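Local coordinates for protein putative 4-hydroxybenzoyl-CoA thioesterase (PDB 2OIW) that probably hydrolyses acyl-CoA thioesters, as a predicted thioesterase of the hotdog-fold superfamily related to 4-hydroxybenzoyl-CoA thioesterase, at residues F5-E15 and W30-I38; E79-E90 and K101-F109. One frame throughout, in Å; residues are numbered along the deposited sequence. Where two conformers were deposited one is given.

Contact 1: F5-E15 and W30-I38; sequences FTTVITPRVSE and WFEAGRHEI. With MG (magnesium ion), chain E.
Ile-9 lays its CG2 methyl over one face of the Trp-30 indole, on the five-membered ring, 4.2 Å from that ring's centroid: a CH-pi contact. The other branch, with CG1 beside the backbone N (chi1 -72°) and the chain running on extended, carries CD1 past the pyrrole rim to Ala-33, where the CD1 to Ala-33 CB distance is 3.9 Å. Near the benzo end Pro-11 crosses the indole at about a right angle, its CG 3.8 Å from Trp-30 CH2. The indole N-H points to the carboxylate of Glu-15, whose plane is turned 76° from the ring; the bond from Trp-30 NE1 to Glu-15 OE2 is weak, 3.2 Å long and bent. Glu-15 OE1 accepts from the backbone N of Arg-12, while OE2 has its stronger partner in Arg-12 of the second subunit, a salt bridge. In the hotdog fold the helix lies against the curved sheet, and here strand 5-9 crosses residues 30-34 at an oblique, roughly antiparallel slant, the axes 9.0 Å apart at their closest. Further along, Gly-34 lets the backbone come close, with its CA 3.7 Å from Thr-7 OG1. At the far end Phe-5 takes Glu-37 CB over one ring face, 3.8 Å from the centroid, and Ile-38 CG1 reaches Phe-5 CE2 at 3.6 Å. A bend at chi2 of Glu-37 (-53°) turns its carboxylate away from strand 5-9. In the same 3-10 turn as Glu-15, the carbonyl O of Ser-14 binds a magnesium ion, together with Thr-16 O, Thr-16 O of the third subunit and two waters.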
loop_
_atom_site.group_PDB
_atom_site.type_symbol
_atom_site.label_atom_id
_atom_site.label_comp_id
_atom_site.label_asym_id
_atom_site.label_seq_id
_atom_site.Cartn_x
_atom_site.Cartn_y
_atom_site.Cartn_z
ATOM N N PHE A 5 -22.248 -7.456 -7.344
ATOM C CA PHE A 5 -21.902 -7.430 -5.914
ATOM C C PHE A 5 -21.631 -5.998 -5.549
ATOM O O PHE A 5 -21.134 -5.250 -6.376
ATOM C CB PHE A 5 -20.642 -8.246 -5.608
ATOM C CG PHE A 5 -20.708 -9.683 -6.052
ATOM C CD1 PHE A 5 -21.399 -10.634 -5.296
ATOM C CD2 PHE A 5 -20.090 -10.085 -7.225
ATOM C CE1 PHE A 5 -21.461 -11.952 -5.692
ATOM C CE2 PHE A 5 -20.151 -11.416 -7.640
ATOM C CZ PHE A 5 -20.818 -12.347 -6.872
ATOM N N THR A 6 -21.977 -5.625 -4.322
ATOM C CA THR A 6 -21.868 -4.264 -3.797
ATOM C C THR A 6 -20.993 -4.242 -2.529
ATOM O O THR A 6 -21.268 -4.964 -1.576
ATOM C CB THR A 6 -23.260 -3.723 -3.414
ATOM O OG1 THR A 6 -24.043 -3.596 -4.593
ATOM C CG2 THR A 6 -23.142 -2.345 -2.748
ATOM N N THR A 7 -19.959 -3.403 -2.512
ATOM C CA THR A 7 -18.985 -3.412 -1.434
ATOM C C THR A 7 -18.763 -1.955 -1.055
ATOM O O THR A 7 -18.192 -1.193 -1.836
ATOM C CB THR A 7 -17.634 -4.076 -1.900
ATOM O OG1 THR A 7 -17.897 -5.370 -2.457
ATOM C CG2 THR A 7 -16.651 -4.253 -0.745
ATOM N N VAL A 8 -19.229 -1.570 0.123
ATOM C CA VAL A 8 -18.978 -0.227 0.688
ATOM C C VAL A 8 -17.619 -0.209 1.396
ATOM O O VAL A 8 -17.313 -1.104 2.199
ATOM C CB VAL A 8 -20.108 0.238 1.694
ATOM C CG1 VAL A 8 -19.885 1.687 2.127
ATOM C CG2 VAL A 8 -21.505 0.103 1.068
ATOM N N ILE A 9 -16.826 0.827 1.110
ATOM C CA ILE A 9 -15.503 0.999 1.691
ATOM C C ILE A 9 -15.351 2.406 2.242
ATOM O O ILE A 9 -15.783 3.378 1.601
ATOM C CB ILE A 9 -14.444 0.783 0.606
ATOM C CG1 ILE A 9 -14.379 -0.706 0.257
ATOM C CG2 ILE A 9 -13.096 1.328 1.047
ATOM C CD1 ILE A 9 -13.527 -1.071 -0.937
ATOM N N THR A 10 -14.703 2.515 3.399
ATOM C CA THR A 10 -14.310 3.794 3.987
ATOM C C THR A 10 -12.878 4.121 3.586
ATOM O O THR A 10 -11.971 3.412 3.994
ATOM C CB THR A 10 -14.420 3.701 5.510
ATOM O OG1 THR A 10 -15.782 3.429 5.850
ATOM C CG2 THR A 10 -14.046 4.990 6.179
ATOM N N PRO A 11 -12.676 5.182 2.768
ATOM C CA PRO A 11 -11.325 5.593 2.397
ATOM C C PRO A 11 -10.481 5.990 3.610
ATOM O O PRO A 11 -11.013 6.422 4.641
ATOM C CB PRO A 11 -11.550 6.779 1.449
ATOM C CG PRO A 11 -12.959 6.550 0.932
ATOM C CD PRO A 11 -13.707 5.981 2.062
ATOM N N ARG A 12 -9.175 5.825 3.466
ATOM C CA ARG A 12 -8.197 6.005 4.554
ATOM C C ARG A 12 -7.282 7.142 4.146
ATOM O O ARG A 12 -7.074 7.385 2.935
ATOM C CB ARG A 12 -7.370 4.712 4.733
ATOM C CG ARG A 12 -8.195 3.513 5.154
ATOM C CD ARG A 12 -7.504 2.169 4.891
ATOM N NE ARG A 12 -8.435 1.084 5.195
ATOM C CZ ARG A 12 -8.220 -0.208 4.957
ATOM N NH1 ARG A 12 -7.075 -0.627 4.405
ATOM N NH2 ARG A 12 -9.169 -1.076 5.254
ATOM N N VAL A 13 -6.734 7.861 5.128
ATOM C CA VAL A 13 -5.794 8.951 4.828
ATOM C C VAL A 13 -4.636 8.444 3.952
ATOM O O VAL A 13 -4.243 9.118 2.988
ATOM C CB VAL A 13 -5.272 9.643 6.138
ATOM C CG1 VAL A 13 -4.144 10.650 5.861
ATOM C CG2 VAL A 13 -6.419 10.315 6.874
ATOM N N SER A 14 -4.115 7.259 4.279
ATOM C CA SER A 14 -2.994 6.631 3.558
ATOM C C SER A 14 -3.283 6.315 2.081
ATOM O O SER A 14 -2.347 6.149 1.295
ATOM C CB SER A 14 -2.512 5.356 4.275
ATOM O OG SER A 14 -3.527 4.367 4.298
ATOM N N GLU A 15 -4.562 6.293 1.696
ATOM C CA GLU A 15 -4.959 6.034 0.296
ATOM C C GLU A 15 -5.025 7.308 -0.577
ATOM O O GLU A 15 -5.259 7.240 -1.785
ATOM C CB GLU A 15 -6.313 5.298 0.303
ATOM C CG GLU A 15 -6.134 3.854 0.842
ATOM C CD GLU A 15 -7.436 3.077 1.064
ATOM O OE1 GLU A 15 -8.504 3.672 1.388
ATOM O OE2 GLU A 15 -7.372 1.835 0.937
ATOM N N TRP A 30 -9.181 -1.180 -4.323
ATOM C CA TRP A 30 -10.617 -1.216 -4.031
ATOM C C TRP A 30 -11.398 -2.156 -4.980
ATOM O O TRP A 30 -12.345 -2.872 -4.567
ATOM C CB TRP A 30 -11.120 0.229 -4.158
ATOM C CG TRP A 30 -10.678 1.119 -3.020
ATOM C CD1 TRP A 30 -10.048 0.746 -1.859
ATOM C CD2 TRP A 30 -10.940 2.514 -2.905
ATOM N NE1 TRP A 30 -9.852 1.855 -1.056
ATOM C CE2 TRP A 30 -10.402 2.946 -1.680
ATOM C CE3 TRP A 30 -11.539 3.459 -3.756
ATOM C CZ2 TRP A 30 -10.465 4.276 -1.277
ATOM C CZ3 TRP A 30 -11.627 4.757 -3.342
ATOM C CH2 TRP A 30 -11.099 5.155 -2.115
ATOM N N PHE A 31 -11.012 -2.161 -6.254
ATOM C CA PHE A 31 -11.550 -3.130 -7.232
ATOM C C PHE A 31 -11.255 -4.560 -6.810
ATOM O O PHE A 31 -12.133 -5.409 -6.872
ATOM C CB PHE A 31 -10.980 -2.894 -8.647
ATOM C CG PHE A 31 -11.684 -1.803 -9.417
ATOM C CD1 PHE A 31 -13.065 -1.613 -9.303
ATOM C CD2 PHE A 31 -10.964 -1.002 -10.287
ATOM C CE1 PHE A 31 -13.706 -0.620 -10.044
ATOM C CE2 PHE A 31 -11.576 -0.018 -11.027
ATOM C CZ PHE A 31 -12.943 0.192 -10.911
ATOM N N GLU A 32 -10.032 -4.836 -6.369
ATOM C CA GLU A 32 -9.739 -6.196 -5.877
ATOM C C GLU A 32 -10.557 -6.539 -4.622
ATOM O O GLU A 32 -10.978 -7.680 -4.433
ATOM C CB GLU A 32 -8.233 -6.379 -5.610
ATOM C CG GLU A 32 -7.856 -7.858 -5.259
ATOM C CD GLU A 32 -6.414 -7.974 -4.780
ATOM O OE1 GLU A 32 -6.106 -7.335 -3.758
ATOM O OE2 GLU A 32 -5.588 -8.642 -5.457
ATOM N N ALA A 33 -10.762 -5.550 -3.749
ATOM C CA ALA A 33 -11.635 -5.734 -2.587
ATOM C C ALA A 33 -13.084 -6.117 -3.035
ATOM O O ALA A 33 -13.705 -6.996 -2.466
ATOM C CB ALA A 33 -11.625 -4.439 -1.709
ATOM N N GLY A 34 -13.603 -5.455 -4.065
ATOM C CA GLY A 34 -14.923 -5.783 -4.652
ATOM C C GLY A 34 -15.065 -7.164 -5.293
ATOM O O GLY A 34 -16.182 -7.658 -5.469
ATOM N N ARG A 35 -13.945 -7.784 -5.650
ATOM C CA ARG A 35 -13.917 -9.171 -6.200
ATOM C C ARG A 35 -14.016 -10.298 -5.135
ATOM O O ARG A 35 -14.098 -11.500 -5.466
ATOM C CB ARG A 35 -12.655 -9.341 -7.051
ATOM C CG ARG A 35 -12.593 -8.378 -8.244
ATOM C CD ARG A 35 -11.244 -8.449 -8.939
ATOM N NE ARG A 35 -11.059 -7.271 -9.781
ATOM C CZ ARG A 35 -9.908 -6.635 -9.924
ATOM N NH1 ARG A 35 -8.828 -7.052 -9.266
ATOM N NH2 ARG A 35 -9.854 -5.561 -10.703
ATOM N N HIS A 36 -14.039 -9.908 -3.857
ATOM C CA HIS A 36 -14.084 -10.847 -2.723
ATOM C C HIS A 36 -15.069 -12.024 -2.878
ATOM O O HIS A 36 -14.685 -13.191 -2.734
ATOM C CB HIS A 36 -14.439 -10.069 -1.444
ATOM C CG HIS A 36 -14.272 -10.861 -0.187
ATOM N ND1 HIS A 36 -13.036 -11.100 0.383
ATOM C CD2 HIS A 36 -15.181 -11.469 0.611
ATOM C CE1 HIS A 36 -13.199 -11.812 1.485
ATOM N NE2 HIS A 36 -14.489 -12.063 1.637
ATOM N N GLU A 37 -16.340 -11.710 -3.140
ATOM C CA GLU A 37 -17.359 -12.756 -3.341
ATOM C C GLU A 37 -17.068 -13.686 -4.536
ATOM O O GLU A 37 -17.410 -14.854 -4.523
ATOM C CB GLU A 37 -18.741 -12.129 -3.496
ATOM C CG GLU A 37 -19.240 -11.393 -2.251
ATOM C CD GLU A 37 -19.197 -12.239 -0.979
ATOM O OE1 GLU A 37 -19.439 -13.473 -1.035
ATOM O OE2 GLU A 37 -18.946 -11.655 0.098
ATOM N N ILE A 38 -16.419 -13.150 -5.553
ATOM C CA ILE A 38 -15.997 -13.944 -6.683
ATOM C C ILE A 38 -14.901 -14.892 -6.255
ATOM O O ILE A 38 -15.002 -16.080 -6.531
ATOM C CB ILE A 38 -15.569 -13.073 -7.896
ATOM C CG1 ILE A 38 -16.809 -12.376 -8.484
ATOM C CG2 ILE A 38 -14.893 -13.942 -8.981
ATOM C CD1 ILE A 38 -16.503 -11.214 -9.483
HETATM MG MG MG E . -0.814 7.526 0.140
HETATM O O HOH W 1 -1.570 6.278 -1.733
HETATM O O HOH W 2 0.439 6.737 1.803
#

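Contact 2: E79-E90 and K101-F109; sequences ERIGNTSLTIYE and KGRSVYVNF
Leu-86 and Tyr-106 exchange two backbone hydrogen bonds, as do Ile-88 with Ser-104 and Glu-90 with Gly-102, so residues 85-90 and 101-109 run antiparallel, at 161°. Asn-108 N to Thr-84 O (2.8 Å) extends the pairing toward the turn that follows strand 72-81. Between these pairs lie the non-hydrogen-bonded ones, Ser-85 with Val-107, Thr-87 with Val-105 and Tyr-89 with Arg-103. The two strands form a beta hairpin within the curved antiparallel sheet of the hotdog fold. At Glu-79 and Arg-80, whose backbone N-H groups both donate to Thr-87 O, a classic beta bulge interrupts the neighbouring strand. From this bulge Glu-79 reaches Arg-103, which grips it side-on: NE to OE1 and NH2 to OE2, both 2.7 Å, with the carboxylate tilted 36° from the guanidinium plane. Tyr-89 CD1 sits over the centre of one guanidinium face, 3.9 Å from Arg-103 CZ. A leucine in place of Arg-103 would probably leave the Glu-79 carboxylate without its charged mate and strip the Tyr-89 ring of the flat group beside it. On the sheet face that carries Leu-86, Ile-88 and Tyr-106, Leu-86 CD2 packs tightly on Tyr-106 CB at 3.4 Å, and Ile-88 CD1 meets Tyr-106 CD1 at 3.8 Å. Ser-104 OG donates to Glu-90 OE2 (2.9 Å), approaching from above the carboxylate plane; OE2 also has a salt bridge with Arg-35.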
loop_
_atom_site.group_PDB
_atom_site.type_symbol
_atom_site.label_atom_id
_atom_site.label_comp_id
_atom_site.label_asym_id
_atom_site.label_seq_id
_atom_site.Cartn_x
_atom_site.Cartn_y
_atom_site.Cartn_z
ATOM N N GLU A 79 -18.852 -9.542 -16.787
ATOM C CA GLU A 79 -19.178 -9.167 -18.172
ATOM C C GLU A 79 -19.113 -10.357 -19.152
ATOM O O GLU A 79 -19.863 -10.408 -20.127
ATOM C CB GLU A 79 -18.277 -8.046 -18.679
ATOM C CG GLU A 79 -18.730 -7.510 -20.028
ATOM C CD GLU A 79 -17.789 -6.481 -20.641
ATOM O OE1 GLU A 79 -16.552 -6.654 -20.545
ATOM O OE2 GLU A 79 -18.302 -5.511 -21.261
ATOM N N ARG A 80 -18.204 -11.294 -18.909
ATOM C CA ARG A 80 -18.136 -12.502 -19.718
ATOM C C ARG A 80 -17.667 -13.659 -18.855
ATOM O O ARG A 80 -16.729 -13.529 -18.087
ATOM C CB ARG A 80 -17.193 -12.289 -20.909
ATOM C CG ARG A 80 -17.241 -13.385 -21.960
ATOM C CD ARG A 80 -16.031 -13.228 -22.850
ATOM N NE ARG A 80 -16.290 -13.747 -24.185
ATOM C CZ ARG A 80 -16.050 -15.000 -24.550
ATOM N NH1 ARG A 80 -15.537 -15.855 -23.674
ATOM N NH2 ARG A 80 -16.316 -15.391 -25.784
ATOM N N ILE A 81 -18.348 -14.795 -18.970
ATOM C CA ILE A 81 -17.848 -16.049 -18.397
ATOM C C ILE A 81 -17.219 -16.830 -19.538
ATOM O O ILE A 81 -17.915 -17.260 -20.441
ATOM C CB ILE A 81 -18.975 -16.893 -17.738
ATOM C CG1 ILE A 81 -19.782 -16.029 -16.750
ATOM C CG2 ILE A 81 -18.373 -18.122 -17.030
ATOM C CD1 ILE A 81 -21.109 -16.637 -16.223
ATOM N N GLY A 82 -15.895 -16.961 -19.528
ATOM C CA GLY A 82 -15.219 -17.672 -20.603
ATOM C C GLY A 82 -15.100 -19.151 -20.263
ATOM O O GLY A 82 -15.826 -19.665 -19.429
ATOM N N ASN A 83 -14.160 -19.844 -20.893
ATOM C CA ASN A 83 -13.950 -21.249 -20.590
ATOM C C ASN A 83 -13.184 -21.422 -19.290
ATOM O O ASN A 83 -13.679 -22.042 -18.368
ATOM C CB ASN A 83 -13.246 -21.965 -21.757
ATOM C CG ASN A 83 -13.207 -23.464 -21.580
ATOM O OD1 ASN A 83 -14.166 -24.075 -21.113
ATOM N ND2 ASN A 83 -12.094 -24.071 -21.967
ATOM N N THR A 84 -11.975 -20.856 -19.229
ATOM C CA THR A 84 -11.112 -20.956 -18.055
ATOM C C THR A 84 -10.925 -19.574 -17.433
ATOM O O THR A 84 -10.181 -19.424 -16.451
ATOM C CB THR A 84 -9.706 -21.469 -18.433
ATOM O OG1 THR A 84 -9.043 -20.468 -19.212
ATOM C CG2 THR A 84 -9.784 -22.763 -19.217
ATOM N N SER A 85 -11.573 -18.571 -18.032
ATOM C CA SER A 85 -11.435 -17.184 -17.603
ATOM C C SER A 85 -12.752 -16.501 -17.350
ATOM O O SER A 85 -13.806 -17.019 -17.696
ATOM C CB SER A 85 -10.602 -16.354 -18.606
ATOM O OG SER A 85 -11.192 -16.366 -19.884
ATOM N N LEU A 86 -12.690 -15.342 -16.720
ATOM C CA LEU A 86 -13.870 -14.521 -16.625
ATOM C C LEU A 86 -13.442 -13.078 -16.704
ATOM O O LEU A 86 -12.333 -12.730 -16.325
ATOM C CB LEU A 86 -14.695 -14.860 -15.360
ATOM C CG LEU A 86 -14.426 -14.283 -13.974
ATOM C CD1 LEU A 86 -15.137 -15.142 -12.907
ATOM C CD2 LEU A 86 -12.961 -14.227 -13.663
ATOM N N THR A 87 -14.298 -12.260 -17.288
ATOM C CA THR A 87 -14.009 -10.850 -17.492
ATOM C C THR A 87 -15.003 -10.131 -16.603
ATOM O O THR A 87 -16.245 -10.269 -16.766
ATOM C CB THR A 87 -14.188 -10.461 -18.951
ATOM O OG1 THR A 87 -13.347 -11.303 -19.758
ATOM C CG2 THR A 87 -13.846 -9.001 -19.172
ATOM N N ILE A 88 -14.438 -9.374 -15.668
ATOM C CA ILE A 88 -15.190 -8.626 -14.704
ATOM C C ILE A 88 -15.387 -7.188 -15.183
ATOM O O ILE A 88 -14.451 -6.560 -15.690
ATOM C CB ILE A 88 -14.408 -8.621 -13.389
ATOM C CG1 ILE A 88 -14.366 -10.032 -12.765
ATOM C CG2 ILE A 88 -14.918 -7.562 -12.442
ATOM C CD1 ILE A 88 -13.314 -10.149 -11.679
ATOM N N TYR A 89 -16.601 -6.671 -15.021
ATOM C CA TYR A 89 -16.841 -5.254 -15.174
ATOM C C TYR A 89 -17.066 -4.658 -13.776
ATOM O O TYR A 89 -17.749 -5.263 -12.958
ATOM C CB TYR A 89 -18.025 -4.955 -16.116
ATOM C CG TYR A 89 -18.243 -3.475 -16.255
ATOM C CD1 TYR A 89 -17.366 -2.696 -16.995
ATOM C CD2 TYR A 89 -19.289 -2.843 -15.586
ATOM C CE1 TYR A 89 -17.538 -1.320 -17.094
ATOM C CE2 TYR A 89 -19.466 -1.498 -15.670
ATOM C CZ TYR A 89 -18.597 -0.734 -16.424
ATOM O OH TYR A 89 -18.784 0.623 -16.498
ATOM N N GLU A 90 -16.503 -3.488 -13.501
ATOM C CA GLU A 90 -16.550 -2.930 -12.142
ATOM C C GLU A 90 -16.549 -1.409 -12.157
ATOM O O GLU A 90 -15.984 -0.777 -13.081
ATOM C CB GLU A 90 -15.385 -3.491 -11.285
ATOM C CG GLU A 90 -14.035 -3.469 -12.033
ATOM C CD GLU A 90 -13.072 -4.596 -11.665
ATOM O OE1 GLU A 90 -13.297 -5.316 -10.646
ATOM O OE2 GLU A 90 -12.059 -4.748 -12.412
ATOM N N LYS A 101 -14.199 3.406 -13.644
ATOM C CA LYS A 101 -14.767 2.254 -14.330
ATOM C C LYS A 101 -13.623 1.333 -14.691
ATOM O O LYS A 101 -12.577 1.807 -15.129
ATOM C CB LYS A 101 -15.488 2.687 -15.595
ATOM C CG LYS A 101 -16.630 3.667 -15.346
ATOM C CD LYS A 101 -17.384 3.968 -16.639
ATOM C CE LYS A 101 -16.533 4.761 -17.620
ATOM N NZ LYS A 101 -17.369 5.488 -18.625
ATOM N N GLY A 102 -13.810 0.026 -14.515
ATOM C CA GLY A 102 -12.728 -0.910 -14.720
ATOM C C GLY A 102 -13.213 -2.165 -15.397
ATOM O O GLY A 102 -14.396 -2.524 -15.335
ATOM N N ARG A 103 -12.272 -2.845 -16.027
ATOM C CA ARG A 103 -12.460 -4.216 -16.472
ATOM C C ARG A 103 -11.229 -5.021 -16.077
ATOM O O ARG A 103 -10.086 -4.519 -16.145
ATOM C CB ARG A 103 -12.599 -4.246 -18.000
ATOM C CG ARG A 103 -13.966 -4.585 -18.529
ATOM C CD ARG A 103 -14.019 -4.435 -20.034
ATOM N NE ARG A 103 -15.409 -4.248 -20.459
ATOM C CZ ARG A 103 -16.009 -3.065 -20.630
ATOM N NH1 ARG A 103 -15.343 -1.936 -20.418
ATOM N NH2 ARG A 103 -17.288 -3.018 -21.025
ATOM N N SER A 104 -11.453 -6.279 -15.704
ATOM C CA SER A 104 -10.354 -7.189 -15.405
ATOM C C SER A 104 -10.656 -8.599 -15.880
ATOM O O SER A 104 -11.820 -9.047 -15.897
ATOM C CB SER A 104 -10.021 -7.191 -13.905
ATOM O OG SER A 104 -11.192 -7.380 -13.135
ATOM N N VAL A 105 -9.607 -9.290 -16.291
ATOM C CA VAL A 105 -9.750 -10.668 -16.775
ATOM C C VAL A 105 -8.904 -11.529 -15.837
ATOM O O VAL A 105 -7.734 -11.222 -15.580
ATOM C CB VAL A 105 -9.257 -10.804 -18.244
ATOM C CG1 VAL A 105 -9.484 -12.233 -18.794
ATOM C CG2 VAL A 105 -9.907 -9.732 -19.162
ATOM N N TYR A 106 -9.521 -12.572 -15.312
ATOM C CA TYR A 106 -8.890 -13.513 -14.398
ATOM C C TYR A 106 -8.929 -14.891 -15.035
ATOM O O TYR A 106 -9.833 -15.184 -15.799
ATOM C CB TYR A 106 -9.686 -13.543 -13.106
ATOM C CG TYR A 106 -9.250 -12.530 -12.067
ATOM C CD1 TYR A 106 -9.723 -11.229 -12.097
ATOM C CD2 TYR A 106 -8.366 -12.889 -11.036
ATOM C CE1 TYR A 106 -9.302 -10.289 -11.137
ATOM C CE2 TYR A 106 -7.958 -11.953 -10.068
ATOM C CZ TYR A 106 -8.435 -10.662 -10.121
ATOM O OH TYR A 106 -7.991 -9.739 -9.187
ATOM N N VAL A 107 -7.938 -15.723 -14.738
ATOM C CA VAL A 107 -7.983 -17.114 -15.147
ATOM C C VAL A 107 -8.128 -17.982 -13.901
ATOM O O VAL A 107 -7.506 -17.713 -12.871
ATOM C CB VAL A 107 -6.756 -17.524 -16.027
ATOM C CG1 VAL A 107 -5.436 -17.391 -15.268
ATOM C CG2 VAL A 107 -6.926 -18.940 -16.570
ATOM N N ASN A 108 -9.000 -18.981 -13.986
ATOM C CA ASN A 108 -9.121 -20.030 -12.950
ATOM C C ASN A 108 -7.952 -20.995 -13.142
ATOM O O ASN A 108 -7.971 -21.835 -14.053
ATOM C CB ASN A 108 -10.464 -20.773 -13.088
ATOM C CG ASN A 108 -10.540 -22.041 -12.216
ATOM O OD1 ASN A 108 -10.104 -22.065 -11.054
ATOM N ND2 ASN A 108 -11.113 -23.090 -12.777
ATOM N N PHE A 109 -6.924 -20.857 -12.311
ATOM C CA PHE A 109 -5.745 -21.680 -12.425
ATOM C C PHE A 109 -5.729 -22.777 -11.355
ATOM O O PHE A 109 -5.753 -22.503 -10.152
ATOM C CB PHE A 109 -4.455 -20.844 -12.404
ATOM C CG PHE A 109 -3.275 -21.587 -12.924
ATOM C CD1 PHE A 109 -3.007 -21.615 -14.284
ATOM C CD2 PHE A 109 -2.454 -22.310 -12.059
ATOM C CE1 PHE A 109 -1.925 -22.362 -14.797
ATOM C CE2 PHE A 109 -1.368 -23.052 -12.542
ATOM C CZ PHE A 109 -1.100 -23.070 -13.919
#

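Starting from the N terminus, contact 1 closes first: strand 5-9 and the turn after it receive the helical residues 30-38 across a 14-residue connection that is mostly loop. Only later does contact 2 close, across the ten residues linking 79-90 to 101-109, so the two lie in series, neither nested nor crossed. Strand 5-9 pairs with strand 72-81, which in turn pairs with 85-94, so both contacts reach one sheet, although their centres are about 18 Å apart on opposite sides of the chain's centre. Arg-35, from the helical segment of contact 1, joins them directly, its NH1 also making a weak hydrogen bond to Tyr-106 OH, and Phe-31 packs on Glu-90.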